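Local atomic coordinates of iodotyrosine deiodinase (Thermotoga neapolitana, PDB entry 6Q1B), a protein that uses the flavin FMN to remove iodide, and also bromide or chloride, from halogenated tyrosines, turning iodotyrosines back into tyrosine at the expense of NADPH. Residues A[63-68]-A[88-93]; A[138-143]-A[159-164]. All coordinates share one frame; numbering follows the deposited sequence.

Contact 1: A[63-68]-A[88-93]; sequences VCERSE and FTWRKP. With YOF (3-fluorotyrosine), chain D.
E65 accepts the backbone N-H of K92 in an almost straight bond, 2.8 Å from K92 N to E65 OE2 with an angle of 170° at the hydrogen. The donor arrives on the anti side of the carboxylate. The E65 chain is extended beyond CG (chi2 -178°), which carries the carboxylate past the W90 carbonyl to this N-H. The same oxygen also takes a salt bridge from R61, one turn back on the helix, so OE2 is gripped twice. E65 CB meets the indole of W90 at its edge, in plane, 3.9 Å from W90 CE3. The carboxylate stands nearly perpendicular to that ring. With an alanine at E65, the K92 N-H and the R61 guanidinium would probably each lose their carboxylate mate. One turn on, E68 packs CB to CB on W90 at 3.5 Å. Its chain bends at chi2 (-66°), and OE2 receives the amino group of the 3-fluorotyrosine, 2.7 Å from the ligand N. E68 OE2 is also hydrogen-bonded to Y138 OH. K92 crosses E68 at about a right angle. Its NZ reaches the ligand carboxylate, 2.6 Å to ligand O, with a weak bond to OXT. The carbonyl of T89 also holds NZ, at 2.7 Å from T89 O. By experiment, E68 and K92 bind L-tyrosine and 3-iodo-L-tyrosine; here they take the amino and carboxylate ends of the fluorinated analogue. The 88-93 loop runs between helices 77-85 and 94-97 and lies against helix 54-74, where W90 also touches K69 and Y72. C64 and V63 pack against helix 144-149.

Contact 2: A[138-143]-A[159-164]; sequences YTPPDF and EVILPV. With FMN (flavin mononucleotide), chain C; YOF (3-fluorotyrosine), chain D.
Y138 N gives its hydrogen to I161 O at 2.8 Å, and I161 N returns a bond to Y138 O at 3.0 Å. The two residues form one antiparallel hydrogen-bonded pair. Their side chains lie alongside each other, pointing the same way. I161 CD1 comes to the edge of the Y138 ring, 4.0 Å from Y138 CD2, and also touches P140 CD. The ring holds P140 N over one face, and FMN N3 and the ligand OXT lie in plane at its edge. The next residue, T139, gives its backbone N-H to the flavin, 3.1 Å from T139 N to FMN O4. The T139 hydroxyl sits beside two acceptors, with OG1 3.0 Å from FMN N5 and 3.1 Å from FMN O4. Its single proton can serve only one of them at a time. With chi1 at 53° OG1 is set beside these two atoms, which leaves T139 CG2 4.0 Å from E159 O. F143 brings CZ within 3.3 Å of E159 O. Within strand 156-165, E159 and V160 both face V104, a classic beta bulge. T139 meets the flavin at O4 and beside N5, the nitrogen that takes part in its redox chemistry. A hydroxyl near N5 could accept from N5-H once that atom is protonated, which is consistent with stabilising the neutral semiquinone and with one-electron steps in the dehalogenation.

How the contacts relate
From the N terminus, helix 54-74 comes first. Contact 1 closes the loop from 63-68 to 88-93, a span that is mostly helix and includes helix 77-85. The chain then passes through helix 94-97, strand 100-107 and helix 113-130. Contact 2 closes a second loop from 138-143 to 159-164, around helix 144-149. The two closures follow in series, neither nested nor crossed. Contacts 1 and 2 still meet in space, their centres about 11 Å apart. E68 OE2 and Y138 OH are 2.6 Å apart, a probable hydrogen bond, and S67 packs on P141. Contact 1 ties helix 54-74 to the 88-93 loop, contact 2 ties the 138-143 loop to strand 156-165, and both border the bound 3-fluorotyrosine.

Contact 1: A[63-68]-A[88-93]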
loop_
_atom_site.group_PDB
_atom_site.type_symbol
_atom_site.label_atom_id
_atom_site.label_comp_id
_atom_site.label_asym_id
_atom_site.label_seq_id
_atom_site.Cartn_x
_atom_site.Cartn_y
_atom_site.Cartn_z
ATOM N N VAL A 63 17.827 -18.175 -5.324
ATOM C CA VAL A 63 18.258 -17.314 -4.243
ATOM C C VAL A 63 17.170 -17.182 -3.202
ATOM O O VAL A 63 17.422 -17.232 -2.003
ATOM C CB VAL A 63 18.660 -15.960 -4.807
ATOM C CG1 VAL A 63 18.750 -14.907 -3.742
ATOM C CG2 VAL A 63 19.961 -16.144 -5.531
ATOM N N CYS A 64 15.946 -17.027 -3.659
ATOM C CA CYS A 64 14.855 -16.864 -2.734
ATOM C C CYS A 64 14.626 -18.145 -1.976
ATOM O O CYS A 64 14.423 -18.127 -0.776
ATOM C CB CYS A 64 13.611 -16.466 -3.457
ATOM S SG CYS A 64 13.702 -14.811 -4.051
ATOM N N GLU A 65 14.671 -19.257 -2.689
ATOM C CA GLU A 65 14.456 -20.539 -2.052
ATOM C C GLU A 65 15.481 -20.806 -0.984
ATOM O O GLU A 65 15.155 -21.278 0.114
ATOM C CB GLU A 65 14.475 -21.635 -3.081
ATOM C CG GLU A 65 13.188 -21.691 -3.828
ATOM C CD GLU A 65 13.136 -22.809 -4.839
ATOM O OE1 GLU A 65 14.189 -23.416 -5.145
ATOM O OE2 GLU A 65 12.026 -23.062 -5.349
ATOM N N ARG A 66 16.728 -20.480 -1.283
ATOM C CA ARG A 66 17.784 -20.693 -0.315
ATOM C C ARG A 66 17.484 -19.902 0.938
ATOM O O ARG A 66 17.601 -20.391 2.053
ATOM C CB ARG A 66 19.127 -20.260 -0.883
ATOM C CG ARG A 66 20.236 -20.171 0.156
ATOM C CD ARG A 66 20.499 -21.521 0.780
ATOM N NE ARG A 66 19.736 -21.744 2.005
ATOM C CZ ARG A 66 19.775 -22.872 2.709
ATOM N NH1 ARG A 66 20.532 -23.885 2.307
ATOM N NH2 ARG A 66 19.054 -22.990 3.814
ATOM N N SER A 67 17.115 -18.656 0.722
ATOM C CA SER A 67 16.822 -17.736 1.794
ATOM C C SER A 67 15.627 -18.264 2.560
ATOM O O SER A 67 15.651 -18.298 3.775
ATOM C CB SER A 67 16.550 -16.344 1.229
ATOM O OG SER A 67 16.292 -15.415 2.258
ATOM N N GLU A 68 14.601 -18.692 1.830
ATOM C CA GLU A 68 13.422 -19.281 2.447
ATOM C C GLU A 68 13.770 -20.512 3.228
ATOM O O GLU A 68 13.299 -20.710 4.336
ATOM C CB GLU A 68 12.368 -19.656 1.415
ATOM C CG GLU A 68 11.751 -18.469 0.732
ATOM C CD GLU A 68 10.943 -17.589 1.645
ATOM O OE1 GLU A 68 10.931 -17.794 2.889
ATOM O OE2 GLU A 68 10.310 -16.656 1.102
ATOM N N PHE A 88 2.988 -24.374 3.806
ATOM C CA PHE A 88 3.991 -23.644 3.054
ATOM C C PHE A 88 5.335 -24.298 3.189
ATOM O O PHE A 88 5.656 -24.910 4.212
ATOM C CB PHE A 88 4.108 -22.210 3.554
ATOM C CG PHE A 88 3.053 -21.297 3.041
ATOM C CD1 PHE A 88 1.751 -21.424 3.442
ATOM C CD2 PHE A 88 3.376 -20.296 2.165
ATOM C CE1 PHE A 88 0.788 -20.568 2.971
ATOM C CE2 PHE A 88 2.421 -19.449 1.701
ATOM C CZ PHE A 88 1.129 -19.585 2.095
ATOM N N THR A 89 6.164 -24.141 2.168
ATOM C CA THR A 89 7.543 -24.542 2.312
ATOM C C THR A 89 8.390 -23.525 1.623
ATOM O O THR A 89 7.898 -22.542 1.088
ATOM C CB THR A 89 7.848 -25.918 1.715
ATOM O OG1 THR A 89 7.859 -25.840 0.289
ATOM C CG2 THR A 89 6.820 -26.900 2.149
ATOM N N TRP A 90 9.683 -23.780 1.653
ATOM C CA TRP A 90 10.648 -22.819 1.136
ATOM C C TRP A 90 10.725 -22.856 -0.371
ATOM O O TRP A 90 11.333 -21.985 -0.977
ATOM C CB TRP A 90 12.022 -23.096 1.722
ATOM C CG TRP A 90 12.442 -24.521 1.560
ATOM C CD1 TRP A 90 12.200 -25.543 2.429
ATOM C CD2 TRP A 90 13.182 -25.089 0.478
ATOM N NE1 TRP A 90 12.728 -26.701 1.948
ATOM C CE2 TRP A 90 13.332 -26.458 0.749
ATOM C CE3 TRP A 90 13.721 -24.573 -0.701
ATOM C CZ2 TRP A 90 14.012 -27.313 -0.091
ATOM C CZ3 TRP A 90 14.389 -25.428 -1.537
ATOM C CH2 TRP A 90 14.529 -26.781 -1.242
ATOM N N ARG A 91 10.154 -23.885 -0.977
ATOM C CA ARG A 91 10.195 -24.023 -2.418
ATOM C C ARG A 91 9.256 -22.988 -2.995
ATOM O O ARG A 91 8.163 -22.798 -2.498
ATOM C CB ARG A 91 9.777 -25.418 -2.857
ATOM C CG ARG A 91 10.666 -26.508 -2.288
ATOM C CD ARG A 91 9.928 -27.831 -2.123
ATOM N NE ARG A 91 10.782 -28.827 -1.465
ATOM C CZ ARG A 91 10.875 -28.997 -0.148
ATOM N NH1 ARG A 91 10.156 -28.245 0.680
ATOM N NH2 ARG A 91 11.691 -29.928 0.344
ATOM N N LYS A 92 9.696 -22.319 -4.044
ATOM C CA LYS A 92 8.919 -21.251 -4.657
ATOM C C LYS A 92 8.870 -21.435 -6.151
ATOM O O LYS A 92 9.419 -20.636 -6.902
ATOM C CB LYS A 92 9.515 -19.902 -4.317
ATOM C CG LYS A 92 9.632 -19.648 -2.841
ATOM C CD LYS A 92 8.258 -19.681 -2.132
ATOM C CE LYS A 92 8.402 -19.833 -0.656
ATOM N NZ LYS A 92 7.108 -20.228 -0.013
ATOM N N PRO A 93 8.201 -22.480 -6.604
ATOM C CA PRO A 93 8.163 -22.812 -8.029
ATOM C C PRO A 93 7.524 -21.698 -8.846
ATOM O O PRO A 93 7.834 -21.570 -10.024
ATOM C CB PRO A 93 7.328 -24.099 -8.071
ATOM C CG PRO A 93 6.603 -24.144 -6.770
ATOM C CD PRO A 93 7.472 -23.467 -5.782
HETATM N N YOF D . 8.149 -15.666 2.464
HETATM C CA YOF D . 7.932 -16.963 3.024
HETATM C C YOF D . 7.249 -17.789 1.963
HETATM O O YOF D . 6.975 -19.055 2.309
HETATM O OXT YOF D . 6.902 -17.380 0.864
HETATM C CB YOF D . 7.004 -16.921 4.227
HETATM C CG YOF D . 5.715 -16.207 4.041
HETATM C CD1 YOF D . 5.548 -14.961 4.652
HETATM C CD2 YOF D . 4.645 -16.785 3.345
HETATM C CE1 YOF D . 4.314 -14.316 4.537
HETATM C CE2 YOF D . 3.415 -16.141 3.217
HETATM C CZ YOF D . 3.265 -14.887 3.807
HETATM O OH YOF D . 2.077 -14.258 3.695
HETATM F F YOF D . 4.112 -13.101 5.087
#

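Contact 2: A[138-143]-A[159-164]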
loop_
_atom_site.group_PDB
_atom_site.type_symbol
_atom_site.label_atom_id
_atom_site.label_comp_id
_atom_site.label_asym_id
_atom_site.label_seq_id
_atom_site.Cartn_x
_atom_site.Cartn_y
_atom_site.Cartn_z
ATOM N N TYR A 138 5.413 -11.504 -3.115
ATOM C CA TYR A 138 6.349 -12.447 -2.582
ATOM C C TYR A 138 7.507 -11.680 -1.983
ATOM O O TYR A 138 8.114 -10.850 -2.628
ATOM C CB TYR A 138 6.829 -13.412 -3.642
ATOM C CG TYR A 138 7.924 -14.238 -3.076
ATOM C CD1 TYR A 138 7.688 -15.085 -2.002
ATOM C CD2 TYR A 138 9.216 -14.124 -3.547
ATOM C CE1 TYR A 138 8.708 -15.800 -1.440
ATOM C CE2 TYR A 138 10.236 -14.823 -2.989
ATOM C CZ TYR A 138 9.975 -15.680 -1.948
ATOM O OH TYR A 138 10.990 -16.377 -1.389
ATOM N N THR A 139 7.820 -12.006 -0.738
ATOM C CA THR A 139 8.822 -11.291 0.010
ATOM C C THR A 139 9.749 -12.321 0.624
ATOM O O THR A 139 9.447 -12.879 1.675
ATOM C CB THR A 139 8.197 -10.425 1.101
ATOM O OG1 THR A 139 7.343 -11.242 1.903
ATOM C CG2 THR A 139 7.365 -9.304 0.496
ATOM N N PRO A 140 10.857 -12.622 -0.053
ATOM C CA PRO A 140 11.833 -13.548 0.513
ATOM C C PRO A 140 12.461 -12.924 1.743
ATOM O O PRO A 140 12.398 -11.713 1.899
ATOM C CB PRO A 140 12.853 -13.713 -0.601
ATOM C CG PRO A 140 12.771 -12.416 -1.349
ATOM C CD PRO A 140 11.335 -12.014 -1.296
ATOM N N PRO A 141 13.079 -13.733 2.600
ATOM C CA PRO A 141 13.642 -13.193 3.839
ATOM C C PRO A 141 14.694 -12.133 3.579
ATOM O O PRO A 141 14.840 -11.195 4.364
ATOM C CB PRO A 141 14.279 -14.413 4.507
ATOM C CG PRO A 141 13.670 -15.570 3.885
ATOM C CD PRO A 141 13.212 -15.190 2.515
ATOM N N ASP A 142 15.418 -12.306 2.479
ATOM C CA ASP A 142 16.494 -11.409 2.102
ATOM C C ASP A 142 16.307 -11.018 0.649
ATOM O O ASP A 142 16.205 -11.871 -0.224
ATOM C CB ASP A 142 17.862 -12.060 2.308
ATOM C CG ASP A 142 19.013 -11.101 2.038
ATOM O OD1 ASP A 142 18.944 -9.931 2.480
ATOM O OD2 ASP A 142 19.987 -11.519 1.378
ATOM N N PHE A 143 16.238 -9.716 0.413
ATOM C CA PHE A 143 16.093 -9.167 -0.925
ATOM C C PHE A 143 17.443 -8.829 -1.517
ATOM O O PHE A 143 17.548 -8.583 -2.715
ATOM C CB PHE A 143 15.243 -7.910 -0.895
ATOM C CG PHE A 143 13.778 -8.159 -0.689
ATOM C CD1 PHE A 143 12.942 -8.371 -1.772
ATOM C CD2 PHE A 143 13.231 -8.161 0.584
ATOM C CE1 PHE A 143 11.582 -8.571 -1.594
ATOM C CE2 PHE A 143 11.874 -8.374 0.771
ATOM C CZ PHE A 143 11.049 -8.579 -0.321
ATOM N N GLU A 159 11.116 -4.023 -3.042
ATOM C CA GLU A 159 10.059 -4.142 -2.059
ATOM C C GLU A 159 9.388 -5.464 -2.123
ATOM O O GLU A 159 9.041 -6.084 -1.096
ATOM C CB GLU A 159 9.013 -3.073 -2.270
ATOM C CG GLU A 159 9.532 -1.694 -1.932
ATOM C CD GLU A 159 9.757 -1.497 -0.467
ATOM O OE1 GLU A 159 9.283 -2.308 0.347
ATOM O OE2 GLU A 159 10.442 -0.534 -0.109
ATOM N N VAL A 160 9.133 -5.895 -3.335
ATOM C CA VAL A 160 8.351 -7.096 -3.498
ATOM C C VAL A 160 8.599 -7.668 -4.849
ATOM O O VAL A 160 8.871 -6.954 -5.796
ATOM C CB VAL A 160 6.862 -6.813 -3.313
ATOM C CG1 VAL A 160 6.361 -5.806 -4.313
ATOM C CG2 VAL A 160 6.069 -8.094 -3.368
ATOM N N ILE A 161 8.525 -8.978 -4.915
ATOM C CA ILE A 161 8.510 -9.714 -6.159
ATOM C C ILE A 161 7.098 -10.130 -6.371
ATOM O O ILE A 161 6.547 -10.854 -5.552
ATOM C CB ILE A 161 9.412 -10.930 -6.085
ATOM C CG1 ILE A 161 10.848 -10.486 -5.850
ATOM C CG2 ILE A 161 9.302 -11.766 -7.368
ATOM C CD1 ILE A 161 11.746 -11.636 -5.417
ATOM N N LEU A 162 6.508 -9.645 -7.450
ATOM C CA LEU A 162 5.162 -9.976 -7.811
ATOM C C LEU A 162 5.206 -10.888 -8.998
ATOM O O LEU A 162 5.312 -10.437 -10.116
ATOM C CB LEU A 162 4.367 -8.721 -8.124
ATOM C CG LEU A 162 4.064 -7.817 -6.958
ATOM C CD1 LEU A 162 3.477 -6.545 -7.484
ATOM C CD2 LEU A 162 3.067 -8.503 -6.072
ATOM N N PRO A 163 5.146 -12.194 -8.769
ATOM C CA PRO A 163 4.991 -13.038 -9.945
ATOM C C PRO A 163 3.654 -12.732 -10.555
ATOM O O PRO A 163 2.687 -12.561 -9.825
ATOM C CB PRO A 163 5.004 -14.470 -9.385
ATOM C CG PRO A 163 5.489 -14.326 -7.968
ATOM C CD PRO A 163 5.090 -12.975 -7.524
ATOM N N VAL A 164 3.602 -12.634 -11.859
ATOM C CA VAL A 164 2.382 -12.280 -12.523
ATOM C C VAL A 164 2.186 -13.221 -13.665
ATOM O O VAL A 164 3.086 -13.467 -14.455
ATOM C CB VAL A 164 2.410 -10.841 -13.039
ATOM C CG1 VAL A 164 1.166 -10.562 -13.856
ATOM C CG2 VAL A 164 2.506 -9.864 -11.878
HETATM N N1 FMN C . 2.713 -15.058 0.165
HETATM C C2 FMN C . 3.706 -15.956 0.026
HETATM O O2 FMN C . 3.445 -17.079 -0.386
HETATM N N3 FMN C . 4.988 -15.624 0.358
HETATM C C4 FMN C . 5.317 -14.375 0.804
HETATM O O4 FMN C . 6.474 -14.103 1.104
HETATM C C4A FMN C . 4.307 -13.458 0.948
HETATM N N5 FMN C . 4.590 -12.210 1.395
HETATM C C5A FMN C . 3.589 -11.289 1.479
HETATM C C6 FMN C . 3.931 -10.017 1.894
HETATM C C7 FMN C . 2.950 -9.055 1.989
HETATM C C7M FMN C . 3.322 -7.681 2.440
HETATM C C8 FMN C . 1.646 -9.393 1.665
HETATM C C8M FMN C . 0.599 -8.321 1.730
HETATM C C9 FMN C . 1.292 -10.670 1.229
HETATM C C9A FMN C . 2.291 -11.630 1.140
HETATM N N10 FMN C . 2.000 -12.921 0.732
HETATM C C10 FMN C . 3.018 -13.810 0.600
HETATM C "C1'" FMN C . 0.627 -13.345 0.362
HETATM C "C2'" FMN C . -0.182 -13.570 1.638
HETATM O "O2'" FMN C . 0.135 -14.839 2.174
HETATM C "C3'" FMN C . -1.665 -13.439 1.310
HETATM O "O3'" FMN C . -1.940 -12.109 0.927
HETATM C "C4'" FMN C . -2.579 -13.850 2.456
HETATM O "O4'" FMN C . -2.391 -15.236 2.635
HETATM C "C5'" FMN C . -4.030 -13.607 2.101
HETATM O "O5'" FMN C . -4.286 -14.268 0.888
HETATM P P FMN C . -5.744 -14.207 0.259
HETATM O O1P FMN C . -5.748 -15.195 -0.926
HETATM O O2P FMN C . -6.027 -12.783 -0.222
HETATM O O3P FMN C . -6.687 -14.629 1.384
HETATM N N YOF D . 8.149 -15.666 2.464
HETATM C CA YOF D . 7.932 -16.963 3.024
HETATM C C YOF D . 7.249 -17.789 1.963
HETATM O O YOF D . 6.975 -19.055 2.309
HETATM O OXT YOF D . 6.902 -17.380 0.864
HETATM C CB YOF D . 7.004 -16.921 4.227
HETATM C CG YOF D . 5.715 -16.207 4.041
HETATM C CD1 YOF D . 5.548 -14.961 4.652
HETATM C CD2 YOF D . 4.645 -16.785 3.345
HETATM C CE1 YOF D . 4.314 -14.316 4.537
HETATM C CE2 YOF D . 3.415 -16.141 3.217
HETATM C CZ YOF D . 3.265 -14.887 3.807
HETATM O OH YOF D . 2.077 -14.258 3.695
HETATM F F YOF D . 4.112 -13.101 5.087
#